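Local structure of botulinum neurotoxin type C1 (Clostridium botulinum, 3R4S) at residues Val302-Phe310 and Ile350-Pro360. The protein binds gangliosides of the nerve-cell surface through this receptor-binding part of its heavy chain, probably docking the toxin, a zinc endopeptidase, before entry. Residues are numbered along the deposited sequence; the frame is centred on the assembly and turned at random.
With SIA (N-acetyl-alpha-neuraminic acid), chain D.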
loop_
_atom_site.group_PDB
_atom_site.type_symbol
_atom_site.label_atom_id
_atom_site.label_comp_id
_atom_site.label_asym_id
_atom_site.label_seq_id
_atom_site.Cartn_x
_atom_site.Cartn_y
_atom_site.Cartn_z
ATOM N N VAL A 302 1.927 -15.168 -1.276
ATOM C CA VAL A 302 3.276 -15.157 -1.841
ATOM C C VAL A 302 4.317 -14.573 -0.859
ATOM O O VAL A 302 4.150 -13.470 -0.344
ATOM C CB VAL A 302 3.301 -14.373 -3.175
ATOM C CG1 VAL A 302 4.697 -14.429 -3.813
ATOM C CG2 VAL A 302 2.232 -14.930 -4.138
ATOM N N ARG A 303 5.394 -15.310 -0.609
ATOM C CA ARG A 303 6.428 -14.852 0.317
ATOM C C ARG A 303 7.790 -14.725 -0.364
ATOM O O ARG A 303 8.066 -15.410 -1.354
ATOM C CB ARG A 303 6.543 -15.810 1.505
ATOM C CG ARG A 303 5.299 -15.876 2.376
ATOM C CD ARG A 303 5.392 -17.007 3.418
ATOM N NE ARG A 303 4.259 -16.944 4.335
ATOM C CZ ARG A 303 3.039 -17.396 4.053
ATOM N NH1 ARG A 303 2.785 -17.964 2.880
ATOM N NH2 ARG A 303 2.074 -17.286 4.951
ATOM N N GLY A 304 8.637 -13.858 0.184
ATOM C CA GLY A 304 9.985 -13.675 -0.327
ATOM C C GLY A 304 10.755 -14.977 -0.268
ATOM O O GLY A 304 10.698 -15.688 0.728
ATOM N N GLY A 305 11.460 -15.304 -1.344
ATOM C CA GLY A 305 12.174 -16.565 -1.409
ATOM C C GLY A 305 11.385 -17.670 -2.090
ATOM O O GLY A 305 11.945 -18.711 -2.431
ATOM N N ASP A 306 10.082 -17.460 -2.279
ATOM C CA ASP A 306 9.248 -18.441 -2.977
ATOM C C ASP A 306 9.732 -18.612 -4.417
ATOM O O ASP A 306 10.185 -17.649 -5.037
ATOM C CB ASP A 306 7.770 -18.028 -2.961
ATOM C CG ASP A 306 7.088 -18.338 -1.634
ATOM O OD1 ASP A 306 7.790 -18.802 -0.707
ATOM O OD2 ASP A 306 5.856 -18.116 -1.513
ATOM N N ILE A 307 9.671 -19.845 -4.920
ATOM C CA ILE A 307 9.992 -20.159 -6.309
ATOM C C ILE A 307 8.660 -20.285 -7.030
ATOM O O ILE A 307 7.730 -20.911 -6.519
ATOM C CB ILE A 307 10.729 -21.507 -6.439
ATOM C CG1 ILE A 307 11.916 -21.579 -5.476
ATOM C CG2 ILE A 307 11.162 -21.757 -7.899
ATOM C CD1 ILE A 307 12.909 -20.479 -5.657
ATOM N N LEU A 308 8.558 -19.697 -8.215
ATOM C CA LEU A 308 7.257 -19.587 -8.850
ATOM C C LEU A 308 7.391 -19.371 -10.352
ATOM O O LEU A 308 8.505 -19.274 -10.879
ATOM C CB LEU A 308 6.448 -18.457 -8.176
ATOM C CG LEU A 308 7.138 -17.091 -8.051
ATOM C CD1 LEU A 308 7.179 -16.388 -9.401
ATOM C CD2 LEU A 308 6.465 -16.182 -7.021
ATOM N N TYR A 309 6.258 -19.323 -11.048
ATOM C CA TYR A 309 6.253 -18.966 -12.464
ATOM C C TYR A 309 4.976 -18.194 -12.744
ATOM O O TYR A 309 4.122 -18.074 -11.866
ATOM C CB TYR A 309 6.368 -20.211 -13.362
ATOM C CG TYR A 309 5.196 -21.168 -13.255
ATOM C CD1 TYR A 309 4.107 -21.068 -14.115
ATOM C CD2 TYR A 309 5.183 -22.177 -12.297
ATOM C CE1 TYR A 309 3.034 -21.957 -14.029
ATOM C CE2 TYR A 309 4.117 -23.069 -12.196
ATOM C CZ TYR A 309 3.043 -22.954 -13.064
ATOM O OH TYR A 309 1.975 -23.832 -12.957
ATOM N N PHE A 310 4.845 -17.655 -13.951
ATOM C CA PHE A 310 3.699 -16.813 -14.286
ATOM C C PHE A 310 2.923 -17.349 -15.495
ATOM O O PHE A 310 3.524 -17.706 -16.507
ATOM C CB PHE A 310 4.174 -15.386 -14.595
ATOM C CG PHE A 310 4.931 -14.726 -13.461
ATOM C CD1 PHE A 310 4.253 -14.063 -12.444
ATOM C CD2 PHE A 310 6.323 -14.751 -13.428
ATOM C CE1 PHE A 310 4.952 -13.448 -11.396
ATOM C CE2 PHE A 310 7.030 -14.131 -12.398
ATOM C CZ PHE A 310 6.340 -13.485 -11.374
ATOM N N ILE A 350 7.248 -28.438 -15.599
ATOM C CA ILE A 350 7.829 -27.107 -15.430
ATOM C C ILE A 350 9.202 -27.041 -16.087
ATOM O O ILE A 350 10.132 -27.720 -15.652
ATOM C CB ILE A 350 8.021 -26.754 -13.929
ATOM C CG1 ILE A 350 6.744 -27.023 -13.128
ATOM C CG2 ILE A 350 8.495 -25.315 -13.768
ATOM C CD1 ILE A 350 5.571 -26.210 -13.565
ATOM N N ASN A 351 9.340 -26.238 -17.135
ATOM C CA ASN A 351 10.655 -26.029 -17.733
ATOM C C ASN A 351 11.460 -24.939 -17.019
ATOM O O ASN A 351 10.902 -23.956 -16.547
ATOM C CB ASN A 351 10.525 -25.694 -19.218
ATOM C CG ASN A 351 10.161 -26.911 -20.056
ATOM O OD1 ASN A 351 9.011 -27.076 -20.474
ATOM N ND2 ASN A 351 11.141 -27.782 -20.287
ATOM N N ASP A 352 12.774 -25.115 -16.974
ATOM C CA ASP A 352 13.657 -24.203 -16.267
ATOM C C ASP A 352 13.461 -22.742 -16.669
ATOM O O ASP A 352 13.537 -21.850 -15.822
ATOM C CB ASP A 352 15.127 -24.586 -16.471
ATOM C CG ASP A 352 16.081 -23.593 -15.799
ATOM O OD1 ASP A 352 16.337 -23.755 -14.586
ATOM O OD2 ASP A 352 16.557 -22.644 -16.474
ATOM N N ASN A 353 13.220 -22.493 -17.953
ATOM C CA ASN A 353 13.173 -21.114 -18.435
ATOM C C ASN A 353 11.920 -20.335 -18.045
ATOM O O ASN A 353 11.796 -19.155 -18.379
ATOM C CB ASN A 353 13.467 -21.006 -19.942
ATOM C CG ASN A 353 12.426 -21.704 -20.811
ATOM O OD1 ASN A 353 11.329 -22.027 -20.357
ATOM N ND2 ASN A 353 12.777 -21.938 -22.080
ATOM N N ILE A 354 11.004 -20.961 -17.315
ATOM C CA ILE A 354 9.863 -20.200 -16.787
ATOM C C ILE A 354 9.981 -19.919 -15.291
ATOM O O ILE A 354 9.122 -19.243 -14.712
ATOM C CB ILE A 354 8.514 -20.900 -17.014
ATOM C CG1 ILE A 354 8.358 -22.069 -16.035
ATOM C CG2 ILE A 354 8.345 -21.310 -18.491
ATOM C CD1 ILE A 354 6.972 -22.665 -16.031
ATOM N N ILE A 355 11.046 -20.415 -14.669
ATOM C CA ILE A 355 11.158 -20.377 -13.209
ATOM C C ILE A 355 11.768 -19.079 -12.660
ATOM O O ILE A 355 12.834 -18.643 -13.104
ATOM C CB ILE A 355 11.933 -21.607 -12.671
ATOM C CG1 ILE A 355 11.267 -22.904 -13.150
ATOM C CG2 ILE A 355 12.010 -21.580 -11.143
ATOM C CD1 ILE A 355 11.998 -24.157 -12.702
ATOM N N PHE A 356 11.068 -18.463 -11.708
ATOM C CA PHE A 356 11.540 -17.237 -11.059
ATOM C C PHE A 356 11.486 -17.333 -9.529
ATOM O O PHE A 356 10.808 -18.215 -8.965
ATOM C CB PHE A 356 10.734 -16.025 -11.539
ATOM C CG PHE A 356 10.907 -15.733 -13.006
ATOM C CD1 PHE A 356 11.943 -14.923 -13.442
ATOM C CD2 PHE A 356 10.050 -16.295 -13.948
ATOM C CE1 PHE A 356 12.123 -14.657 -14.793
ATOM C CE2 PHE A 356 10.219 -16.037 -15.297
ATOM C CZ PHE A 356 11.257 -15.217 -15.726
ATOM N N GLN A 357 12.220 -16.439 -8.865
ATOM C CA GLN A 357 12.149 -16.310 -7.403
ATOM C C GLN A 357 11.803 -14.869 -7.056
ATOM O O GLN A 357 12.378 -13.940 -7.626
ATOM C CB GLN A 357 13.477 -16.690 -6.748
ATOM C CG GLN A 357 13.444 -16.612 -5.206
ATOM C CD GLN A 357 14.735 -17.103 -4.547
ATOM O OE1 GLN A 357 15.798 -16.517 -4.732
ATOM N NE2 GLN A 357 14.633 -18.167 -3.748
ATOM N N ILE A 358 10.862 -14.686 -6.132
ATOM C CA ILE A 358 10.373 -13.351 -5.784
ATOM C C ILE A 358 10.904 -12.848 -4.436
ATOM O O ILE A 358 11.193 -13.639 -3.545
ATOM C CB ILE A 358 8.827 -13.275 -5.820
ATOM C CG1 ILE A 358 8.374 -11.819 -5.915
ATOM C CG2 ILE A 358 8.213 -13.998 -4.599
ATOM C CD1 ILE A 358 6.948 -11.655 -6.433
ATOM N N GLN A 359 11.058 -11.529 -4.321
ATOM C CA GLN A 359 11.407 -10.878 -3.060
ATOM C C GLN A 359 10.585 -9.600 -2.963
ATOM O O GLN A 359 10.371 -8.927 -3.974
ATOM C CB GLN A 359 12.903 -10.521 -3.008
ATOM C CG GLN A 359 13.853 -11.728 -3.110
ATOM C CD GLN A 359 13.833 -12.587 -1.856
ATOM O OE1 GLN A 359 13.213 -12.220 -0.869
ATOM N NE2 GLN A 359 14.513 -13.732 -1.890
ATOM N N PRO A 360 10.119 -9.260 -1.749
ATOM C CA PRO A 360 9.349 -8.029 -1.561
ATOM C C PRO A 360 10.251 -6.826 -1.764
ATOM O O PRO A 360 11.443 -6.926 -1.499
ATOM C CB PRO A 360 8.910 -8.104 -0.086
ATOM C CG PRO A 360 9.966 -8.937 0.571
ATOM C CD PRO A 360 10.360 -9.966 -0.475
HETATM C C1 SIA D . -1.081 -24.027 -14.579
HETATM C C2 SIA D . -0.884 -25.496 -14.275
HETATM C C3 SIA D . -2.088 -26.330 -14.718
HETATM C C4 SIA D . -2.144 -26.578 -16.216
HETATM C C5 SIA D . -0.792 -27.040 -16.726
HETATM C C6 SIA D . 0.262 -26.015 -16.324
HETATM C C7 SIA D . 1.659 -26.342 -16.843
HETATM C C8 SIA D . 2.657 -25.284 -16.375
HETATM C C9 SIA D . 3.990 -25.436 -17.100
HETATM C C10 SIA D . -0.673 -28.042 -18.924
HETATM C C11 SIA D . -0.802 -27.853 -20.413
HETATM N N5 SIA D . -0.896 -26.961 -18.172
HETATM O O1A SIA D . -0.055 -23.303 -14.673
HETATM O O1B SIA D . -2.245 -23.577 -14.713
HETATM O O2 SIA D . -0.718 -25.622 -12.858
HETATM O O4 SIA D . -3.116 -27.589 -16.496
HETATM O O6 SIA D . 0.325 -25.932 -14.899
HETATM O O7 SIA D . 2.069 -27.618 -16.332
HETATM O O8 SIA D . 2.123 -23.964 -16.593
HETATM O O9 SIA D . 3.808 -24.970 -18.440
HETATM O O10 SIA D . -0.376 -29.120 -18.429
HETATM O O HOH W 1 7.030 -17.746 -15.719
#
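Backbone bonds define the pairing of L308 with F356: L308 N reaches F356 O at 2.8 Å, and F356 N returns to L308 O at the same length, which makes this an antiparallel hydrogen-bonded pair. The pairing then runs into the type II turn R303-D306, where I358 N binds D306 O and G305 N binds I358 O (2.8 Å). G304 CA touches P360 CD. Q357 adds a side-chain bond: its extended chain, CG anti to the backbone N (chi1 -178°), carries NE2 to 3.0 Å from G305 O, approaching from above the carbonyl plane. Farther along, one water bridges the segments, accepting from F310 N and donating to I354 O.

Apolar contacts lie on both faces. With L308, I358 CG2 touches L308 CD2 and also V302 CG1 (3.6 Å), while the F310 and F356 rings meet obliquely, planes at 52°. On the other face, I307 CG2 presses on I355 CG2 at 3.4 Å, a close approach for two methyl carbons.

Contacts with the ligand centre on Y309. Its CG sits between the backbone N and carbonyl carbon (chi1 64°), laying the ring alongside I354, whose CD1 comes 3.6 Å from Y309 CG; I350 CD1 meets CE2. The hydroxyl donates to sialic acid O1A (2.7 Å), which lies in the ring plane, and N320, Q346 and T347 also bind the sugar.

In this beta-trefoil domain, the paired strands thus lead from a backbone-tied turn to a sialic acid pocket, consistent with a ganglioside site, where isoleucines brace the tyrosine whose hydroxyl donates to one carboxylate oxygen of the sialic acid.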